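Local atomic coordinates of TetR-family transcriptional regulator (Streptomyces coelicolor, PDB entry 2G7L), a protein that probably binds DNA as a dimer through a helix-turn-helix domain and regulates transcription, as TetR-family regulators do. Residues P17-S20 and R21-V25; E87-R90 and E91-A95; S99-L102 and V103-H107; G121-Y124 and L125-V128; G139-G142 and A143-A146. All coordinates share one frame; numbering follows the deposited sequence. Where two conformers were deposited one is given.

Interaction 1: residues P17-S20 and R21-V25; sequences PALS and RRWIV
Ser20 holds the start of helix 21-35 with two bonds made by one residue. Its OG accepts from Trp23 N at 3.2 Å, the N-cap bond, and its carbonyl O takes Ile24 N at 3.1 Å with an N-H...O angle of 168°, the first i to i+4 bond of the helix. OG sits between the backbone N and the carbonyl carbon of Ser20 (chi1 60°), which turns it back over the first turn. A water bridges the same OG to Arg22 NH2, meeting the guanidinium at its edge and in its plane; the firmer partner of Arg22 is Asp26, one turn further on, through a salt bridge. Ser20 thus caps a helix of the probable DNA-binding region, of TetR helix-turn-helix type, at the point where the extended residues 17-19 give way to helix.

Around the polar centre, the indole of Trp23 folds back beside residues 17-19. Its CE3 lies 3.3 Å from Ala18 O, while Pro17 O and Leu19 CA come to the ring edge, near its plane. Pro17 CB reaches Trp23 CH2 at 4.0 Å. Leu19 crosses both Trp23 and Ile24 at about a right angle, its CD1 touching Trp23 CE3 as well as Ile24 CG1, the latter at 3.9 Å. Ile24 also packs on Leu49, Leu56 and Tyr59, and Leu19 on Ser55.

Interaction 2: residues E87-R90 and E91-A95; sequences EDWR and EQLRA
Glu87 and Asp88 meet Gln92 through their backbones, with Gln92 NE2 at 3.9 Å from Glu87 CA and closer still to the carbonyl carbon of Asp88. Gln92 gets there with CG anti to its own carbonyl carbon (chi1 -78°) and an extended chain beyond, which runs back alongside the first turn of helix 89-106. Asp88 occupies the N-cap position, yet its carboxylate makes no capping bond; instead its carbonyl O receives weak bonds from Glu91 N and Gln92 N, at 3.5 and 3.4 Å. Trp89 O then takes Leu93 N at 2.7 Å, a nearly straight bond with an N-H...O angle of 167°. The indole itself lies along the helix surface: Arg90 CB lies over one face, 3.5 Å above the plane and offset toward the rim, and Leu93 CD1 stands at the ring edge. Arg90 O accepts from Arg94 N at 3.0 Å, continuing the helical pattern.

These are the opening turns of helix 89-106, in the TetR-like C-terminal region, just after unmodelled residues 84-86. Leu93 packs on Val131 and Leu134 of helix 122-136 and on Phe214 of helix 206-223. Arg90 NE and Arg94 NH2 are 5.2 Å apart, but both guanidinium groups form salt bridges to Asp215. This shared carboxylate probably offsets their like charges, and it links helix 89-106 to helix 206-223.

Interaction 3: residues S99-L102 and V103-H107; sequences SYTL and VLFAH
Tyr100 lies against Leu104 one turn later in helix 89-106. From Tyr100 CB the ring is carried off with CG anti to the backbone N (chi1 172°), which brings one of its faces over Leu104. Along that face Tyr100 CD2 lies 3.8 Å from Leu104 CD2. Tyr100 CE2 comes closest to the same methyl, at 3.2 Å. Tyr100 CZ follows at 3.4 Å from Leu104 CD2, so one methyl covers the CE2 side of the ring. At the tip, Tyr100 OH is still within 3.6 Å of Leu104 CD2 and hydrogen-bonds to Thr157 OG1 of helix 142-161. The backbone beneath is regular alpha-helix in the TetR-like C-terminal domain: Leu104 N bonds to Tyr100 O at 3.1 Å, and Phe105 N to Thr101 O at 2.8 Å. Replacing Tyr100 with an alanine would probably uncover the Leu104 methyl and leave Thr157 without this hydroxyl partner.

Thr101 and Phe105 lie side by side and point the same way, Thr101 CG2 reaching Phe105 CE1 at 3.3 Å, while Thr101 OG1 turns back to Leu97 O. Leu210 of helix 206-223 packs on both. On another side, Val103 packs on Leu71 and Leu74 of helix 63-74.

Interaction 4: residues G121-Y124 and L125-V128; sequences GENY and LRLV
Tyr124 and Val128 form an i to i+4 CH-pi contact in the first turns of helix 122-136, within the TetR-like C-terminal domain. Val128 CG1 stands over one ring face, 3.9 Å from the centroid and 27° off the normal, displaced toward the rim near CE2. The valine torsion is near eclipsed (chi1 -11°), so the exact place of CG1 deserves caution. Tyr124 CG is anti to the backbone N (chi1 -171°), which leans the ring forward along the helix, toward the next turn. Leu127 CD2 touches the same ring obliquely at Tyr124 CD1, 4.0 Å away. Beneath them Val128 N bonds to Tyr124 O at 2.7 Å, and Leu125 N to Gly121 O at the N-cap, at 3.1 Å. With a serine in place of Tyr124 the ring is gone, and Val128 CG1 would probably lose the face it rests on, with a gap opened beside Leu127.

On the polar side, Asn123 OD1 meets the guanidinium edge of Arg126 in a weak bond from NH2 of 3.5 Å. Asn123 ND2 is used elsewhere, on Asp72 O.

Tyr124 and Leu127 both pack on Leu153 of helix 142-161, and Leu127 also on Val96 of helix 89-106, whereas Leu125 and Val128 face His191 and Ile194 of the second subunit.

Interaction 5: residues G139-G142 and A143-A146; sequences GAPG and AQVA
Pro141 O receives two N-H groups at the start of helix 142-161, where Pro141 is the N-cap residue and the loop after helix 122-136 turns into the next helix of the TetR-like C-terminal domain. Val145 N donates to Pro141 O at 3.1 Å, and Gln144 N adds a weak bond to the same oxygen at 3.2 Å, bent to an N-H...O angle of 127°. Gly142 O in turn accepts from Ala146 N at 2.9 Å. Outside the helix bonds, Ala140 N is satisfied by Ser138 OG, to which it donates.

Gln144 is buried. Its NE2 donates to Ile221 O near the C-terminal end of helix 206-223, while OE1 lies beside the Pro141 ring, the two side chains pointing the same way. With CG anti to the carbonyl carbon (chi1 -70°) and the chain extended beyond it, the amide reaches back as far as the proline.

Val145 packs on Leu132 and Leu135 of helix 122-136 and on His197 of the second subunit, and Leu200 of that subunit meets Ala143 and Ala146. At the proline ring, Gln144 OE1 comes to 3.6 Å from Pro141 CG.

In the fold
The five contacts follow in series along an all-helical chain. Interaction 1, at the start of helix 21-35, belongs to the probable DNA-binding region; its centre is about 37 Å from that of interaction 2 and about 39 Å from that of interaction 5. The other four lie in the TetR-like C-terminal region. Interactions 2 and 3 share helix 89-106, their centres about 18 Å apart. Interaction 3 touches interaction 4, where Tyr100 CD1 meets Leu127 CD2 at 3.4 Å, joining helices 89-106 and 122-136. Interactions 4 and 5 start successive helices and both reach the second subunit, consistent with a dimer built through the C-terminal domain.

Interaction 1: residues P17-S20 and R21-V25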
loop_
_atom_site.group_PDB
_atom_site.type_symbol
_atom_site.label_atom_id
_atom_site.label_comp_id
_atom_site.label_asym_id
_atom_site.label_seq_id
_atom_site.Cartn_x
_atom_site.Cartn_y
_atom_site.Cartn_z
ATOM N N PRO A 17 -16.684 -25.079 26.366
ATOM C CA PRO A 17 -15.348 -24.441 26.614
ATOM C C PRO A 17 -15.412 -22.911 26.486
ATOM O O PRO A 17 -16.220 -22.393 25.700
ATOM C CB PRO A 17 -14.420 -25.055 25.538
ATOM C CG PRO A 17 -15.132 -26.316 25.047
ATOM C CD PRO A 17 -16.636 -26.003 25.204
ATOM N N ALA A 18 -14.612 -22.197 27.284
ATOM C CA ALA A 18 -14.642 -20.727 27.278
ATOM C C ALA A 18 -13.990 -20.135 26.013
ATOM O O ALA A 18 -12.962 -20.628 25.532
ATOM C CB ALA A 18 -13.998 -20.157 28.526
ATOM N N LEU A 19 -14.614 -19.084 25.486
ATOM C CA LEU A 19 -14.168 -18.469 24.250
ATOM C C LEU A 19 -13.012 -17.559 24.613
ATOM O O LEU A 19 -13.109 -16.813 25.591
ATOM C CB LEU A 19 -15.305 -17.640 23.664
ATOM C CG LEU A 19 -15.473 -17.378 22.166
ATOM C CD1 LEU A 19 -15.037 -18.536 21.210
ATOM C CD2 LEU A 19 -16.911 -16.971 21.906
ATOM N N SER A 20 -11.915 -17.615 23.857
ATOM C CA SER A 20 -10.830 -16.635 24.052
ATOM C C SER A 20 -10.356 -16.089 22.714
ATOM O O SER A 20 -10.635 -16.685 21.665
ATOM C CB SER A 20 -9.660 -17.246 24.827
ATOM O OG SER A 20 -9.114 -18.356 24.124
ATOM N N ARG A 21 -9.614 -14.976 22.757
ATOM C CA ARG A 21 -8.968 -14.453 21.574
ATOM C C ARG A 21 -8.009 -15.508 21.000
ATOM O O ARG A 21 -8.035 -15.771 19.792
ATOM C CB ARG A 21 -8.241 -13.144 21.876
ATOM C CG ARG A 21 -7.693 -12.497 20.580
ATOM C CD ARG A 21 -7.208 -11.081 20.709
ATOM N NE ARG A 21 -6.353 -10.748 19.559
ATOM C CZ ARG A 21 -6.734 -10.008 18.518
ATOM N NH1 ARG A 21 -5.897 -9.759 17.511
ATOM N NH2 ARG A 21 -7.938 -9.494 18.485
ATOM N N ARG A 22 -7.173 -16.120 21.853
ATOM C CA ARG A 22 -6.203 -17.089 21.364
ATOM C C ARG A 22 -6.900 -18.216 20.588
ATOM O O ARG A 22 -6.436 -18.637 19.536
ATOM C CB ARG A 22 -5.395 -17.685 22.515
ATOM C CG ARG A 22 -4.420 -18.809 22.021
ATOM C CD ARG A 22 -4.033 -19.846 23.095
ATOM N NE ARG A 22 -5.201 -20.488 23.671
ATOM C CZ ARG A 22 -5.857 -21.499 23.106
ATOM N NH1 ARG A 22 -5.473 -22.008 21.927
ATOM N NH2 ARG A 22 -6.916 -21.982 23.728
ATOM N N TRP A 23 -7.988 -18.752 21.142
ATOM C CA TRP A 23 -8.664 -19.901 20.530
ATOM C C TRP A 23 -9.263 -19.545 19.177
ATOM O O TRP A 23 -9.132 -20.285 18.193
ATOM C CB TRP A 23 -9.735 -20.465 21.478
ATOM C CG TRP A 23 -10.516 -21.696 20.974
ATOM C CD1 TRP A 23 -10.137 -22.637 20.019
ATOM C CD2 TRP A 23 -11.801 -22.103 21.437
ATOM N NE1 TRP A 23 -11.126 -23.582 19.865
ATOM C CE2 TRP A 23 -12.160 -23.269 20.723
ATOM C CE3 TRP A 23 -12.694 -21.586 22.398
ATOM C CZ2 TRP A 23 -13.376 -23.949 20.963
ATOM C CZ3 TRP A 23 -13.900 -22.275 22.640
ATOM C CH2 TRP A 23 -14.217 -23.435 21.914
ATOM N N ILE A 24 -9.923 -18.398 19.146
ATOM C CA ILE A 24 -10.524 -17.843 17.902
ATOM C C ILE A 24 -9.507 -17.711 16.799
ATOM O O ILE A 24 -9.748 -18.125 15.623
ATOM C CB ILE A 24 -11.167 -16.480 18.208
ATOM C CG1 ILE A 24 -12.368 -16.693 19.128
ATOM C CG2 ILE A 24 -11.521 -15.696 16.885
ATOM C CD1 ILE A 24 -12.820 -15.432 19.884
ATOM N N VAL A 25 -8.328 -17.176 17.144
ATOM C CA VAL A 25 -7.323 -16.956 16.086
ATOM C C VAL A 25 -6.637 -18.227 15.677
ATOM O O VAL A 25 -6.350 -18.432 14.486
ATOM C CB VAL A 25 -6.423 -15.578 16.203
ATOM C CG1 VAL A 25 -6.700 -14.736 17.422
ATOM C CG2 VAL A 25 -4.941 -15.749 15.888
HETATM O O HOH W 1 -7.389 -19.872 26.161
#

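Interaction 2: residues E87-R90 and E91-A95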
loop_
_atom_site.group_PDB
_atom_site.type_symbol
_atom_site.label_atom_id
_atom_site.label_comp_id
_atom_site.label_asym_id
_atom_site.label_seq_id
_atom_site.Cartn_x
_atom_site.Cartn_y
_atom_site.Cartn_z
ATOM N N GLU A 87 27.756 -8.741 12.880
ATOM C CA GLU A 87 26.908 -7.623 13.296
ATOM C C GLU A 87 27.230 -6.246 12.647
ATOM O O GLU A 87 28.282 -5.595 12.981
ATOM C CB GLU A 87 26.861 -7.498 14.837
ATOM C CG GLU A 87 27.273 -6.086 15.392
ATOM C CD GLU A 87 26.442 -5.623 16.593
ATOM O OE1 GLU A 87 26.341 -4.379 16.811
ATOM O OE2 GLU A 87 25.882 -6.499 17.316
ATOM N N ASP A 88 26.388 -5.866 11.665
ATOM C CA ASP A 88 25.836 -4.485 11.610
ATOM C C ASP A 88 24.560 -4.155 10.792
ATOM O O ASP A 88 24.103 -4.906 9.915
ATOM C CB ASP A 88 26.841 -3.306 11.705
ATOM C CG ASP A 88 26.465 -2.291 12.879
ATOM O OD1 ASP A 88 27.059 -1.198 12.936
ATOM O OD2 ASP A 88 25.590 -2.570 13.754
ATOM N N TRP A 89 24.027 -2.994 11.165
ATOM C CA TRP A 89 22.609 -2.785 11.348
ATOM C C TRP A 89 21.816 -2.772 10.046
ATOM O O TRP A 89 20.714 -3.321 9.976
ATOM C CB TRP A 89 22.414 -1.505 12.165
ATOM C CG TRP A 89 22.893 -0.264 11.438
ATOM C CD1 TRP A 89 24.111 0.369 11.579
ATOM C CD2 TRP A 89 22.164 0.489 10.461
ATOM N NE1 TRP A 89 24.163 1.481 10.765
ATOM C CE2 TRP A 89 22.996 1.561 10.048
ATOM C CE3 TRP A 89 20.882 0.366 9.891
ATOM C CZ2 TRP A 89 22.592 2.492 9.078
ATOM C CZ3 TRP A 89 20.500 1.273 8.930
ATOM C CH2 TRP A 89 21.346 2.332 8.537
ATOM N N ARG A 90 22.412 -2.200 8.999
ATOM C CA ARG A 90 21.711 -1.924 7.745
ATOM C C ARG A 90 21.443 -3.208 7.005
ATOM O O ARG A 90 20.357 -3.418 6.471
ATOM C CB ARG A 90 22.512 -0.923 6.875
ATOM C CG ARG A 90 21.806 -0.550 5.610
ATOM C CD ARG A 90 22.372 0.678 4.986
ATOM N NE ARG A 90 21.776 0.908 3.681
ATOM C CZ ARG A 90 21.435 2.117 3.229
ATOM N NH1 ARG A 90 21.651 3.192 3.995
ATOM N NH2 ARG A 90 20.900 2.261 2.001
ATOM N N GLU A 91 22.446 -4.067 6.972
ATOM C CA GLU A 91 22.295 -5.380 6.342
ATOM C C GLU A 91 21.294 -6.321 7.086
ATOM O O GLU A 91 20.538 -7.101 6.451
ATOM C CB GLU A 91 23.671 -6.040 6.268
ATOM C CG GLU A 91 23.660 -7.526 5.869
ATOM C CD GLU A 91 24.929 -8.263 6.344
ATOM O OE1 GLU A 91 25.403 -7.980 7.484
ATOM O OE2 GLU A 91 25.443 -9.127 5.566
ATOM N N GLN A 92 21.325 -6.272 8.416
ATOM C CA GLN A 92 20.424 -7.063 9.244
ATOM C C GLN A 92 19.000 -6.503 9.179
ATOM O O GLN A 92 18.069 -7.265 9.095
ATOM C CB GLN A 92 20.872 -7.009 10.695
ATOM C CG GLN A 92 22.079 -7.915 11.097
ATOM C CD GLN A 92 22.532 -7.604 12.515
ATOM O OE1 GLN A 92 22.190 -8.323 13.471
ATOM N NE2 GLN A 92 23.263 -6.503 12.670
ATOM N N LEU A 93 18.839 -5.177 9.238
ATOM C CA LEU A 93 17.557 -4.500 8.847
ATOM C C LEU A 93 17.012 -5.028 7.522
ATOM O O LEU A 93 15.871 -5.460 7.411
ATOM C CB LEU A 93 17.731 -2.974 8.750
ATOM C CG LEU A 93 16.696 -2.022 9.383
ATOM C CD1 LEU A 93 16.646 -0.798 8.584
ATOM C CD2 LEU A 93 15.288 -2.556 9.618
ATOM N N ARG A 94 17.838 -5.009 6.496
ATOM C CA ARG A 94 17.362 -5.495 5.231
ATOM C C ARG A 94 16.874 -6.958 5.344
ATOM O O ARG A 94 15.842 -7.341 4.723
ATOM C CB ARG A 94 18.453 -5.374 4.161
ATOM C CG ARG A 94 17.904 -5.642 2.743
ATOM C CD ARG A 94 18.988 -5.883 1.666
ATOM N NE ARG A 94 19.816 -4.686 1.367
ATOM C CZ ARG A 94 19.582 -3.780 0.412
ATOM N NH1 ARG A 94 18.492 -3.847 -0.351
ATOM N NH2 ARG A 94 20.436 -2.776 0.232
ATOM N N ALA A 95 17.637 -7.798 6.071
ATOM C CA ALA A 95 17.192 -9.209 6.279
ATOM C C ALA A 95 15.840 -9.332 7.009
ATOM O O ALA A 95 14.951 -10.062 6.552
ATOM C CB ALA A 95 18.294 -10.078 6.959
#

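Interaction 3: residues S99-L102 and V103-H107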
loop_
_atom_site.group_PDB
_atom_site.type_symbol
_atom_site.label_atom_id
_atom_site.label_comp_id
_atom_site.label_asym_id
_atom_site.label_seq_id
_atom_site.Cartn_x
_atom_site.Cartn_y
_atom_site.Cartn_z
ATOM N N SER A 99 12.319 -10.972 5.210
ATOM C CA SER A 99 11.528 -12.090 5.677
ATOM C C SER A 99 10.136 -11.662 6.029
ATOM O O SER A 99 9.226 -12.400 5.714
ATOM C CB SER A 99 12.228 -12.939 6.766
ATOM O OG SER A 99 12.735 -12.180 7.835
ATOM N N TYR A 100 9.928 -10.471 6.598
ATOM C CA TYR A 100 8.564 -9.934 6.685
ATOM C C TYR A 100 7.891 -9.951 5.330
ATOM O O TYR A 100 6.799 -10.521 5.169
ATOM C CB TYR A 100 8.583 -8.539 7.257
ATOM C CG TYR A 100 7.264 -7.800 7.238
ATOM C CD1 TYR A 100 6.271 -8.091 8.177
ATOM C CD2 TYR A 100 7.022 -6.736 6.323
ATOM C CE1 TYR A 100 5.061 -7.399 8.209
ATOM C CE2 TYR A 100 5.814 -6.016 6.370
ATOM C CZ TYR A 100 4.839 -6.363 7.309
ATOM O OH TYR A 100 3.645 -5.694 7.387
ATOM N N THR A 101 8.561 -9.390 4.321
ATOM C CA THR A 101 8.028 -9.310 2.959
ATOM C C THR A 101 7.699 -10.689 2.351
ATOM O O THR A 101 6.682 -10.847 1.695
ATOM C CB THR A 101 8.998 -8.523 2.008
ATOM O OG1 THR A 101 9.171 -7.198 2.515
ATOM C CG2 THR A 101 8.412 -8.398 0.622
ATOM N N LEU A 102 8.579 -11.660 2.572
ATOM C CA LEU A 102 8.361 -13.019 2.081
ATOM C C LEU A 102 7.138 -13.674 2.735
ATOM O O LEU A 102 6.435 -14.400 2.076
ATOM C CB LEU A 102 9.613 -13.873 2.328
ATOM C CG LEU A 102 10.745 -13.550 1.336
ATOM C CD1 LEU A 102 12.074 -14.027 1.885
ATOM C CD2 LEU A 102 10.486 -14.085 -0.079
ATOM N N VAL A 103 6.855 -13.395 4.001
ATOM C CA VAL A 103 5.549 -13.871 4.506
ATOM C C VAL A 103 4.364 -13.185 3.846
ATOM O O VAL A 103 3.422 -13.834 3.481
ATOM C CB VAL A 103 5.421 -14.129 6.076
ATOM C CG1 VAL A 103 6.617 -13.684 6.894
ATOM C CG2 VAL A 103 4.045 -13.757 6.693
ATOM N N LEU A 104 4.463 -11.892 3.595
ATOM C CA LEU A 104 3.404 -11.178 2.865
ATOM C C LEU A 104 3.216 -11.677 1.438
ATOM O O LEU A 104 2.097 -11.792 0.989
ATOM C CB LEU A 104 3.676 -9.683 2.886
ATOM C CG LEU A 104 3.085 -8.736 3.955
ATOM C CD1 LEU A 104 2.620 -9.397 5.193
ATOM C CD2 LEU A 104 3.955 -7.583 4.288
ATOM N N PHE A 105 4.298 -11.971 0.727
ATOM C CA PHE A 105 4.202 -12.460 -0.662
ATOM C C PHE A 105 3.498 -13.816 -0.705
ATOM O O PHE A 105 2.822 -14.116 -1.670
ATOM C CB PHE A 105 5.597 -12.616 -1.302
ATOM C CG PHE A 105 6.140 -11.341 -2.004
ATOM C CD1 PHE A 105 6.070 -10.086 -1.392
ATOM C CD2 PHE A 105 6.739 -11.429 -3.261
ATOM C CE1 PHE A 105 6.591 -8.888 -2.037
ATOM C CE2 PHE A 105 7.282 -10.265 -3.893
ATOM C CZ PHE A 105 7.184 -8.987 -3.267
ATOM N N ALA A 106 3.671 -14.635 0.335
ATOM C CA ALA A 106 2.918 -15.902 0.491
ATOM C C ALA A 106 1.428 -15.653 0.743
ATOM O O ALA A 106 0.604 -16.470 0.366
ATOM C CB ALA A 106 3.534 -16.771 1.606
ATOM N N HIS A 107 1.073 -14.511 1.356
ATOM C CA HIS A 107 -0.322 -14.218 1.697
ATOM C C HIS A 107 -0.809 -12.795 1.304
ATOM O O HIS A 107 -1.116 -11.953 2.191
ATOM C CB HIS A 107 -0.553 -14.463 3.186
ATOM C CG HIS A 107 -0.141 -15.825 3.639
ATOM N ND1 HIS A 107 -0.974 -16.923 3.554
ATOM C CD2 HIS A 107 1.024 -16.275 4.162
ATOM C CE1 HIS A 107 -0.342 -17.989 4.009
ATOM N NE2 HIS A 107 0.874 -17.627 4.372
#

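Interaction 4: residues G121-Y124 and L125-V128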
loop_
_atom_site.group_PDB
_atom_site.type_symbol
_atom_site.label_atom_id
_atom_site.label_comp_id
_atom_site.label_asym_id
_atom_site.label_seq_id
_atom_site.Cartn_x
_atom_site.Cartn_y
_atom_site.Cartn_z
ATOM N N GLY A 121 -0.415 -7.909 17.598
ATOM C CA GLY A 121 -0.150 -8.930 18.591
ATOM C C GLY A 121 1.305 -8.960 18.948
ATOM O O GLY A 121 2.080 -8.088 18.526
ATOM N N GLU A 122 1.710 -9.991 19.694
ATOM C CA GLU A 122 3.085 -10.038 20.201
ATOM C C GLU A 122 4.176 -10.102 19.138
ATOM O O GLU A 122 5.252 -9.513 19.309
ATOM C CB GLU A 122 3.314 -11.174 21.236
ATOM C CG GLU A 122 4.602 -10.921 22.085
ATOM C CD GLU A 122 4.820 -9.410 22.448
ATOM O OE1 GLU A 122 4.041 -8.861 23.275
ATOM O OE2 GLU A 122 5.782 -8.776 21.920
ATOM N N ASN A 123 3.910 -10.846 18.077
ATOM C CA ASN A 123 4.882 -11.061 17.037
ATOM C C ASN A 123 5.157 -9.763 16.236
ATOM O O ASN A 123 6.287 -9.539 15.774
ATOM C CB ASN A 123 4.417 -12.173 16.119
ATOM C CG ASN A 123 4.424 -13.569 16.818
ATOM O OD1 ASN A 123 5.342 -13.878 17.571
ATOM N ND2 ASN A 123 3.441 -14.414 16.504
ATOM N N TYR A 124 4.130 -8.918 16.103
ATOM C CA TYR A 124 4.228 -7.694 15.323
ATOM C C TYR A 124 4.945 -6.689 16.184
ATOM O O TYR A 124 5.871 -6.028 15.709
ATOM C CB TYR A 124 2.856 -7.136 14.869
ATOM C CG TYR A 124 2.975 -5.965 13.860
ATOM C CD1 TYR A 124 3.382 -6.195 12.553
ATOM C CD2 TYR A 124 2.680 -4.670 14.219
ATOM C CE1 TYR A 124 3.494 -5.133 11.599
ATOM C CE2 TYR A 124 2.781 -3.593 13.276
ATOM C CZ TYR A 124 3.200 -3.854 11.969
ATOM O OH TYR A 124 3.313 -2.835 10.986
ATOM N N LEU A 125 4.528 -6.568 17.442
ATOM C CA LEU A 125 5.270 -5.754 18.406
ATOM C C LEU A 125 6.766 -6.155 18.512
ATOM O O LEU A 125 7.613 -5.291 18.716
ATOM C CB LEU A 125 4.582 -5.810 19.790
ATOM C CG LEU A 125 3.661 -4.620 20.089
ATOM C CD1 LEU A 125 2.633 -4.433 18.964
ATOM C CD2 LEU A 125 2.980 -4.881 21.424
ATOM N N ARG A 126 7.074 -7.443 18.362
ATOM C CA ARG A 126 8.457 -7.897 18.316
ATOM C C ARG A 126 9.206 -7.539 17.028
ATOM O O ARG A 126 10.400 -7.190 17.065
ATOM C CB ARG A 126 8.580 -9.417 18.561
ATOM C CG ARG A 126 8.517 -9.790 20.096
ATOM C CD ARG A 126 8.716 -11.311 20.301
ATOM N NE ARG A 126 8.365 -12.076 19.098
ATOM C CZ ARG A 126 9.217 -12.790 18.350
ATOM N NH1 ARG A 126 10.515 -12.853 18.686
ATOM N NH2 ARG A 126 8.764 -13.437 17.254
ATOM N N LEU A 127 8.529 -7.722 15.888
ATOM C CA LEU A 127 9.009 -7.164 14.621
ATOM C C LEU A 127 9.265 -5.696 14.737
ATOM O O LEU A 127 10.342 -5.272 14.401
ATOM C CB LEU A 127 8.027 -7.409 13.481
ATOM C CG LEU A 127 8.448 -6.852 12.103
ATOM C CD1 LEU A 127 9.473 -7.779 11.438
ATOM C CD2 LEU A 127 7.152 -6.837 11.266
ATOM N N VAL A 128 8.315 -4.904 15.200
ATOM C CA VAL A 128 8.571 -3.478 15.284
ATOM C C VAL A 128 9.723 -3.100 16.214
ATOM O O VAL A 128 10.544 -2.262 15.841
ATOM C CB VAL A 128 7.295 -2.461 15.284
ATOM C CG1 VAL A 128 5.930 -3.088 14.921
ATOM C CG2 VAL A 128 7.319 -1.291 16.332
#

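Interaction 5: residues G139-G142 and A143-A146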
loop_
_atom_site.group_PDB
_atom_site.type_symbol
_atom_site.label_atom_id
_atom_site.label_comp_id
_atom_site.label_asym_id
_atom_site.label_seq_id
_atom_site.Cartn_x
_atom_site.Cartn_y
_atom_site.Cartn_z
ATOM N N GLY A 139 22.337 6.014 13.942
ATOM C CA GLY A 139 22.627 7.284 14.577
ATOM C C GLY A 139 21.611 8.364 14.311
ATOM O O GLY A 139 21.597 9.386 14.995
ATOM N N ALA A 140 20.709 8.168 13.332
ATOM C CA ALA A 140 19.707 9.210 12.981
ATOM C C ALA A 140 18.861 9.612 14.188
ATOM O O ALA A 140 18.660 8.827 15.064
ATOM C CB ALA A 140 18.813 8.701 11.857
ATOM N N PRO A 141 18.379 10.848 14.246
ATOM C CA PRO A 141 17.518 11.232 15.326
ATOM C C PRO A 141 16.282 10.353 15.513
ATOM O O PRO A 141 15.852 9.659 14.581
ATOM C CB PRO A 141 17.141 12.664 15.000
ATOM C CG PRO A 141 18.309 13.198 14.169
ATOM C CD PRO A 141 18.723 11.980 13.349
ATOM N N GLY A 142 15.739 10.358 16.730
ATOM C CA GLY A 142 14.728 9.363 17.117
ATOM C C GLY A 142 13.413 9.560 16.348
ATOM O O GLY A 142 12.715 8.576 16.070
ATOM N N ALA A 143 13.084 10.806 16.001
ATOM C CA ALA A 143 11.850 11.073 15.256
ATOM C C ALA A 143 11.883 10.365 13.902
ATOM O O ALA A 143 10.891 9.774 13.460
ATOM C CB ALA A 143 11.621 12.545 15.093
ATOM N N GLN A 144 13.062 10.354 13.278
ATOM C CA GLN A 144 13.278 9.759 11.969
ATOM C C GLN A 144 13.289 8.267 12.059
ATOM O O GLN A 144 12.849 7.539 11.116
ATOM C CB GLN A 144 14.591 10.247 11.367
ATOM C CG GLN A 144 14.490 11.710 10.982
ATOM C CD GLN A 144 15.854 12.413 10.832
ATOM O OE1 GLN A 144 16.045 13.492 11.376
ATOM N NE2 GLN A 144 16.751 11.828 10.065
ATOM N N VAL A 145 13.814 7.740 13.167
ATOM C CA VAL A 145 13.723 6.263 13.277
ATOM C C VAL A 145 12.277 5.781 13.564
ATOM O O VAL A 145 11.896 4.772 13.073
ATOM C CB VAL A 145 14.911 5.548 14.042
ATOM C CG1 VAL A 145 16.046 6.494 14.523
ATOM C CG2 VAL A 145 14.506 4.407 14.927
ATOM N N ALA A 146 11.513 6.575 14.292
ATOM C CA ALA A 146 10.142 6.289 14.679
ATOM C C ALA A 146 9.187 6.336 13.457
ATOM O O ALA A 146 8.473 5.373 13.231
ATOM C CB ALA A 146 9.696 7.337 15.777
#